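Local coordinates for MazG-related protein (Thermotoga maritima, PDB 2YXH) that is of unknown function but binds magnesium and, like its MazG relatives, probably splits nucleoside triphosphates into monophosphates and pyrophosphate, at residues Q81-V84 / E85-H89; Y72-L76 / E77-Q81; E36-A39 / E40-K44. The protein carries 1 engineered substitution. One frame throughout, in Å; residues are numbered along the deposited sequence.

Contact 1: Q81-V84 / E85-H89; sequences QKVV and EKISH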
loop_
_atom_site.group_PDB
_atom_site.type_symbol
_atom_site.label_atom_id
_atom_site.label_comp_id
_atom_site.label_asym_id
_atom_site.label_seq_id
_atom_site.Cartn_x
_atom_site.Cartn_y
_atom_site.Cartn_z
ATOM N N GLN A 81 -11.722 -6.778 2.458
ATOM C CA GLN A 81 -12.326 -8.134 2.661
ATOM C C GLN A 81 -12.547 -8.835 1.340
ATOM O O GLN A 81 -12.441 -10.060 1.242
ATOM C CB GLN A 81 -13.581 -8.207 3.607
ATOM C CG GLN A 81 -13.407 -7.506 5.053
ATOM C CD GLN A 81 -12.244 -8.002 5.912
ATOM O OE1 GLN A 81 -11.968 -9.205 5.929
ATOM N NE2 GLN A 81 -11.554 -7.050 6.638
ATOM N N LYS A 82 -12.688 -8.067 0.279
ATOM C CA LYS A 82 -12.772 -8.671 -0.969
ATOM C C LYS A 82 -11.437 -9.362 -1.396
ATOM O O LYS A 82 -11.469 -10.443 -1.963
ATOM C CB LYS A 82 -13.164 -7.640 -1.966
ATOM C CG LYS A 82 -13.841 -8.180 -3.205
ATOM C CD LYS A 82 -15.382 -7.992 -3.148
ATOM C CE LYS A 82 -15.674 -6.811 -2.239
ATOM N NZ LYS A 82 -17.026 -6.201 -2.432
ATOM N N VAL A 83 -10.280 -8.696 -1.225
ATOM C CA VAL A 83 -9.017 -9.200 -1.800
ATOM C C VAL A 83 -8.657 -10.412 -0.898
ATOM O O VAL A 83 -8.103 -11.381 -1.357
ATOM C CB VAL A 83 -7.853 -8.121 -1.826
ATOM C CG1 VAL A 83 -7.498 -7.712 -0.313
ATOM C CG2 VAL A 83 -6.623 -8.587 -2.701
ATOM N N VAL A 84 -9.011 -10.353 0.381
ATOM C CA VAL A 84 -8.844 -11.473 1.197
ATOM C C VAL A 84 -9.675 -12.732 0.745
ATOM O O VAL A 84 -9.211 -13.871 0.855
ATOM C CB VAL A 84 -9.213 -11.114 2.617
ATOM C CG1 VAL A 84 -9.471 -12.319 3.362
ATOM C CG2 VAL A 84 -7.984 -10.397 3.243
ATOM N N GLU A 85 -10.899 -12.496 0.294
ATOM C CA GLU A 85 -11.665 -13.582 -0.256
ATOM C C GLU A 85 -10.944 -14.143 -1.440
ATOM O O GLU A 85 -10.916 -15.347 -1.609
ATOM C CB GLU A 85 -12.959 -13.074 -0.850
ATOM C CG GLU A 85 -14.055 -13.113 0.106
ATOM C CD GLU A 85 -15.187 -12.185 -0.297
ATOM O OE1 GLU A 85 -15.533 -12.089 -1.501
ATOM O OE2 GLU A 85 -15.715 -11.563 0.602
ATOM N N LYS A 86 -10.420 -13.258 -2.289
ATOM C CA LYS A 86 -9.855 -13.713 -3.555
ATOM C C LYS A 86 -8.628 -14.590 -3.246
ATOM O O LYS A 86 -8.606 -15.765 -3.531
ATOM C CB LYS A 86 -9.503 -12.514 -4.414
ATOM C CG LYS A 86 -8.902 -12.797 -5.741
ATOM C CD LYS A 86 -8.193 -11.567 -6.222
ATOM C CE LYS A 86 -9.005 -10.763 -7.157
ATOM N NZ LYS A 86 -8.141 -9.639 -7.743
ATOM N N ILE A 87 -7.643 -14.018 -2.590
ATOM C CA ILE A 87 -6.461 -14.745 -2.159
ATOM C C ILE A 87 -6.760 -16.076 -1.530
ATOM O O ILE A 87 -6.128 -17.058 -1.888
ATOM C CB ILE A 87 -5.613 -13.849 -1.123
ATOM C CG1 ILE A 87 -5.106 -12.598 -1.823
ATOM C CG2 ILE A 87 -4.359 -14.572 -0.624
ATOM C CD1 ILE A 87 -4.627 -12.905 -3.397
ATOM N N SER A 88 -7.690 -16.100 -0.554
ATOM C CA SER A 88 -7.971 -17.303 0.238
ATOM C C SER A 88 -8.543 -18.342 -0.650
ATOM O O SER A 88 -8.282 -19.542 -0.538
ATOM C CB SER A 88 -8.960 -17.047 1.413
ATOM O OG SER A 88 -8.631 -15.823 2.055
ATOM N N HIS A 89 -9.344 -17.867 -1.575
ATOM C CA HIS A 89 -9.856 -18.760 -2.507
ATOM C C HIS A 89 -8.772 -19.297 -3.452
ATOM O O HIS A 89 -8.670 -20.532 -3.570
ATOM C CB HIS A 89 -11.003 -18.155 -3.241
ATOM C CG HIS A 89 -11.582 -19.096 -4.229
ATOM N ND1 HIS A 89 -12.269 -20.245 -3.850
ATOM C CD2 HIS A 89 -11.522 -19.099 -5.575
ATOM C CE1 HIS A 89 -12.614 -20.899 -4.943
ATOM N NE2 HIS A 89 -12.187 -20.219 -5.996
#
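Ile87 lays its CG1 branch over the backbone oxygen of Val83 one helical turn back, CG1 to O being 3.3 Å. That carbonyl also takes the Ile87 N-H, 2.9 Å from N to O. Where the two side chains meet the touch is looser, with Val83 CG2 4.4 Å from Ile87 CG1. Because Ile87 CG1 sits beside its own backbone N (chi1 -64°), it runs back toward the preceding turn. This buried edge of helix 76-90 continues on to Leu94, and Tyr59 of the second subunit also packs on Ile87.

The neighbouring face is charged. Glu85 leans back along the helix, its CG 3.6 Å from Gln81 O. Its carboxylate stays beside that oxygen, Glu85 OE2 to Gln81 O being 3.7 Å, and comes just loosely near the Lys82 chain, with Glu85 OE1 4.4 Å from Lys82 CD. Lys82 NZ stands 6.1 Å from Glu85 OE1. The amine is taken by Glu51 of the second subunit. Lys86, bent at chi3, likewise reaches Asp56 and Glu52 of that subunit. Asp56 is a magnesium-ligand position, so the lysine charge probably offsets part of the negative charge gathered around the partner's metal site.

Contact 2: Y72-L76 / E77-Q81; sequences YGIDL and ESAIQ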
loop_
_atom_site.group_PDB
_atom_site.type_symbol
_atom_site.label_atom_id
_atom_site.label_comp_id
_atom_site.label_asym_id
_atom_site.label_seq_id
_atom_site.Cartn_x
_atom_site.Cartn_y
_atom_site.Cartn_z
ATOM N N TYR A 72 -15.261 8.106 -4.886
ATOM C CA TYR A 72 -15.928 7.013 -5.601
ATOM C C TYR A 72 -16.749 6.182 -4.594
ATOM O O TYR A 72 -17.388 5.209 -4.963
ATOM C CB TYR A 72 -14.996 6.177 -6.435
ATOM C CG TYR A 72 -14.396 7.005 -7.581
ATOM C CD1 TYR A 72 -15.097 7.142 -8.787
ATOM C CD2 TYR A 72 -13.141 7.621 -7.473
ATOM C CE1 TYR A 72 -14.598 7.981 -9.842
ATOM C CE2 TYR A 72 -12.609 8.490 -8.555
ATOM C CZ TYR A 72 -13.387 8.638 -9.716
ATOM O OH TYR A 72 -12.947 9.442 -10.818
ATOM N N GLY A 73 -16.692 6.588 -3.333
ATOM C CA GLY A 73 -17.365 5.951 -2.180
ATOM C C GLY A 73 -16.849 4.553 -1.860
ATOM O O GLY A 73 -17.439 3.823 -1.054
ATOM N N ILE A 74 -15.678 4.191 -2.366
ATOM C CA ILE A 74 -15.093 2.866 -2.027
ATOM C C ILE A 74 -14.779 2.683 -0.511
ATOM O O ILE A 74 -13.971 3.399 0.076
ATOM C CB ILE A 74 -13.774 2.568 -2.813
ATOM C CG1 ILE A 74 -13.913 2.777 -4.336
ATOM C CG2 ILE A 74 -13.358 1.154 -2.595
ATOM C CD1 ILE A 74 -15.074 1.951 -5.040
ATOM N N ASP A 75 -15.333 1.666 0.099
ATOM C CA ASP A 75 -15.071 1.411 1.514
ATOM C C ASP A 75 -13.812 0.527 1.569
ATOM O O ASP A 75 -13.780 -0.467 0.898
ATOM C CB ASP A 75 -16.263 0.628 2.010
ATOM C CG ASP A 75 -16.221 0.330 3.477
ATOM O OD1 ASP A 75 -15.356 0.788 4.222
ATOM O OD2 ASP A 75 -17.137 -0.355 3.902
ATOM N N LEU A 76 -12.829 0.874 2.405
ATOM C CA LEU A 76 -11.550 0.190 2.431
ATOM C C LEU A 76 -11.697 -1.163 3.062
ATOM O O LEU A 76 -11.103 -2.107 2.574
ATOM C CB LEU A 76 -10.481 0.977 3.213
ATOM C CG LEU A 76 -9.141 0.237 3.392
ATOM C CD1 LEU A 76 -8.440 0.166 2.017
ATOM C CD2 LEU A 76 -8.261 0.946 4.313
ATOM N N GLU A 77 -12.457 -1.272 4.167
ATOM C CA GLU A 77 -12.733 -2.590 4.706
ATOM C C GLU A 77 -13.448 -3.427 3.655
ATOM O O GLU A 77 -13.055 -4.530 3.387
ATOM C CB GLU A 77 -13.491 -2.545 6.050
ATOM C CG GLU A 77 -13.045 -1.416 6.976
ATOM C CD GLU A 77 -11.533 -1.509 7.332
ATOM O OE1 GLU A 77 -11.202 -2.657 7.767
ATOM O OE2 GLU A 77 -10.697 -0.495 7.188
ATOM N N SER A 78 -14.447 -2.934 2.969
ATOM C CA SER A 78 -14.931 -3.807 1.943
ATOM C C SER A 78 -13.861 -4.223 0.961
ATOM O O SER A 78 -13.864 -5.384 0.523
ATOM C CB SER A 78 -16.076 -3.202 1.177
ATOM O OG SER A 78 -17.152 -3.191 2.065
ATOM N N ALA A 79 -12.998 -3.285 0.537
ATOM C CA ALA A 79 -12.078 -3.519 -0.597
ATOM C C ALA A 79 -11.079 -4.553 -0.140
ATOM O O ALA A 79 -10.709 -5.451 -0.888
ATOM C CB ALA A 79 -11.387 -2.245 -1.033
ATOM N N ILE A 80 -10.673 -4.406 1.114
ATOM C CA ILE A 80 -9.802 -5.377 1.784
ATOM C C ILE A 80 -10.481 -6.710 1.955
ATOM O O ILE A 80 -9.852 -7.695 1.657
ATOM C CB ILE A 80 -9.175 -4.882 3.118
ATOM C CG1 ILE A 80 -8.308 -3.637 2.829
ATOM C CG2 ILE A 80 -8.353 -5.994 3.771
ATOM C CD1 ILE A 80 -7.859 -2.807 4.049
ATOM N N GLN A 81 -11.722 -6.778 2.458
ATOM C CA GLN A 81 -12.326 -8.134 2.661
ATOM C C GLN A 81 -12.547 -8.835 1.340
ATOM O O GLN A 81 -12.441 -10.060 1.242
ATOM C CB GLN A 81 -13.581 -8.207 3.607
ATOM C CG GLN A 81 -13.407 -7.506 5.053
ATOM C CD GLN A 81 -12.244 -8.002 5.912
ATOM O OE1 GLN A 81 -11.968 -9.205 5.929
ATOM N NE2 GLN A 81 -11.554 -7.050 6.638
#
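Leu76 CG and Ile80 CD1 press together at 3.4 Å, closer than carbons usually come. The isoleucine tip comes in at the branch carbon, broadside to both methyl bonds, 3.6 Å from Leu76 CD1 and 3.8 Å from Leu76 CD2. Ile80 gets there with CG1 beside its backbone N (chi1 -61°) and the chain then extended, which carries CG1 past the Leu76 carbonyl oxygen. That oxygen accepts the Ile80 N-H at 2.8 Å from O to N, tying together the same two residues whose side chains meet. Glu77, folded back at chi2, sets OE2 4.0 Å from Leu76 CD2. Leu76 and Ile80 lie at the start of helix 76-90, with Asp75 at the N-cap position. The aspartate swings its carboxylate alongside the start of the helix, CG turned anti to N (chi1 -177°), and Ser78 OG approaches OD2 at 3.4 Å in what is at best a weak bond. The firmer link is in the main chain, Ala79 N to Asp75 O at 2.9 Å. Ala79 CB faces back to Ile74 CG2, 4.2 Å away. Further out, Gly73 ends helix 47-72 with a positive phi of 66° and turns the chain toward the new helix. Ile74 is pinned back on Ala68 of helix 47-72 by packing and a backbone hydrogen bond, Leu76 rests on Ala65, and Leu47 and Ile58 of the second subunit pack on Ile74 and Leu76.

Contact 3: E36-A39 / E40-K44; sequences EEVA and EAVKK. With MG (magnesium ion), chain D.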
loop_
_atom_site.group_PDB
_atom_site.type_symbol
_atom_site.label_atom_id
_atom_site.label_comp_id
_atom_site.label_asym_id
_atom_site.label_seq_id
_atom_site.Cartn_x
_atom_site.Cartn_y
_atom_site.Cartn_z
ATOM N N GLU A 36 9.369 3.770 -7.479
ATOM C CA GLU A 36 10.703 3.975 -8.029
ATOM C C GLU A 36 11.733 4.278 -6.952
ATOM O O GLU A 36 12.877 3.828 -7.028
ATOM C CB GLU A 36 10.713 5.080 -9.074
ATOM C CG GLU A 36 9.826 4.755 -10.354
ATOM C CD GLU A 36 10.292 3.508 -11.205
ATOM O OE1 GLU A 36 11.369 2.889 -10.980
ATOM O OE2 GLU A 36 9.564 3.151 -12.151
ATOM N N GLU A 37 11.339 4.988 -5.891
ATOM C CA GLU A 37 12.283 5.216 -4.825
ATOM C C GLU A 37 12.632 3.912 -4.174
ATOM O O GLU A 37 13.751 3.721 -3.746
ATOM C CB GLU A 37 11.825 6.281 -3.875
ATOM C CG GLU A 37 11.483 7.597 -4.606
ATOM C CD GLU A 37 11.109 8.702 -3.627
ATOM O OE1 GLU A 37 11.415 9.845 -3.948
ATOM O OE2 GLU A 37 10.540 8.459 -2.516
ATOM N N VAL A 38 11.708 2.961 -4.169
ATOM C CA VAL A 38 11.952 1.711 -3.447
ATOM C C VAL A 38 12.961 0.881 -4.312
ATOM O O VAL A 38 14.004 0.368 -3.828
ATOM C CB VAL A 38 10.621 0.922 -3.203
ATOM C CG1 VAL A 38 10.912 -0.471 -2.869
ATOM C CG2 VAL A 38 9.821 1.579 -2.057
ATOM N N ALA A 39 12.645 0.769 -5.587
ATOM C CA ALA A 39 13.525 0.116 -6.553
ATOM C C ALA A 39 14.932 0.687 -6.469
ATOM O O ALA A 39 15.878 -0.046 -6.321
ATOM C CB ALA A 39 12.971 0.250 -7.869
ATOM N N GLU A 40 15.103 1.993 -6.462
ATOM C CA GLU A 40 16.460 2.524 -6.288
ATOM C C GLU A 40 17.093 2.083 -4.955
ATOM O O GLU A 40 18.242 1.698 -4.886
ATOM C CB GLU A 40 16.420 4.061 -6.454
ATOM C CG GLU A 40 17.610 4.810 -5.911
ATOM C CD GLU A 40 18.910 4.675 -6.777
ATOM O OE1 GLU A 40 18.833 4.036 -7.844
ATOM O OE2 GLU A 40 19.993 5.183 -6.350
ATOM N N ALA A 41 16.352 2.103 -3.873
ATOM C CA ALA A 41 17.008 1.773 -2.588
ATOM C C ALA A 41 17.412 0.292 -2.554
ATOM O O ALA A 41 18.471 -0.066 -2.046
ATOM C CB ALA A 41 16.153 2.146 -1.462
ATOM N N VAL A 42 16.596 -0.558 -3.124
ATOM C CA VAL A 42 16.983 -1.971 -3.253
ATOM C C VAL A 42 18.297 -2.088 -4.070
ATOM O O VAL A 42 19.293 -2.655 -3.629
ATOM C CB VAL A 42 15.848 -2.778 -3.909
ATOM C CG1 VAL A 42 16.256 -4.247 -4.272
ATOM C CG2 VAL A 42 14.674 -2.799 -3.018
ATOM N N LYS A 43 18.284 -1.484 -5.248
ATOM C CA LYS A 43 19.502 -1.389 -6.039
ATOM C C LYS A 43 20.754 -1.043 -5.248
ATOM O O LYS A 43 21.747 -1.709 -5.394
ATOM C CB LYS A 43 19.321 -0.406 -7.190
ATOM C CG LYS A 43 18.760 -1.093 -8.438
ATOM C CD LYS A 43 18.142 -0.055 -9.488
ATOM C CE LYS A 43 17.289 -0.792 -10.564
ATOM N NZ LYS A 43 16.198 0.167 -10.920
ATOM N N LYS A 44 20.704 -0.053 -4.377
ATOM C CA LYS A 44 21.878 0.294 -3.597
ATOM C C LYS A 44 22.094 -0.502 -2.324
ATOM O O LYS A 44 22.967 -0.160 -1.557
ATOM C CB LYS A 44 21.848 1.779 -3.234
ATOM C CG LYS A 44 21.546 2.731 -4.379
ATOM C CD LYS A 44 22.608 2.677 -5.533
ATOM C CE LYS A 44 22.835 4.116 -6.135
ATOM N NZ LYS A 44 23.421 4.219 -7.531
HETATM MG MG MG D . 9.802 8.435 -0.662
HETATM O O HOH W 1 11.725 9.561 -0.026
HETATM O O HOH W 2 8.748 10.431 -0.960
#
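Glu37 OE2 holds a magnesium ion at 2.0 Å, while the same residue's backbone oxygen binds Ala41 N one turn on, 3.1 Å from O to N. Two waters are also bound, each 2.3 Å from the magnesium, and they stand nearly at right angles to each other and to the glutamate oxygen. Glu34, Glu53 and Asp56 of the same chain supply the remaining ligands, for six in all. Glu37 reaches the ion with its chain stretched out beyond CG (chi2 -176°), and it binds through one oxygen alone, OE1 staying well back from the metal.

Glu34 and Glu37, on one helix, and Glu53 and Asp56, on helix 47-72, form the paired ExxE and ExxD acidic motif by which the MazG family holds its metals. In relatives such ions serve nucleotide hydrolysis, so a similar role is likely here. At its base the glutamate is tied into helix 24-43 by the Ala41 bond, and the valines make the next turn of the helix. Val42 N meets Val38 O at 2.8 Å, and Val42 CG2, beside its own backbone N, comes down on that oxygen at 3.3 Å. Val38 CG1 lies more loosely, 4.4 Å from Val42 CG2. Both valines pack on Leu50, and Val38 also touches Glu53, so the apolar side of this helix seats against the helix that carries the other metal ligands. Leu28 of the second subunit packs on Val38 and Ala39.

The exposed face carries longer polar side chains. Lys43 trails its aliphatic chain back past the Ala39 carbonyl, with CB 3.6 Å from Ala39 O, and its NZ ends near Ala39 CB. Around the last turn Glu40 OE2 and Lys44 NZ form a long salt bridge at 3.8 Å.

How the contacts relate
Contacts 1 and 2 run on from each other along helix 76-90, sharing Gln81, with centres about 13 Å apart. Contact 3 lies across the chain's centre on helix 24-43, its centre about 29 Å from that of contact 1 and about 30 Å from that of contact 2. All three touch the second subunit and bury three residues each, but contact 3 has the most exposed ones, three against two in contact 2 and one in contact 1. Contact 2 starts its helix with a capped turn and tight aliphatic packing. Lys86 of contact 1 pairs with Asp56, a metal-ligand residue of the second subunit, while contact 3 contributes Glu37 to such a site in its own chain.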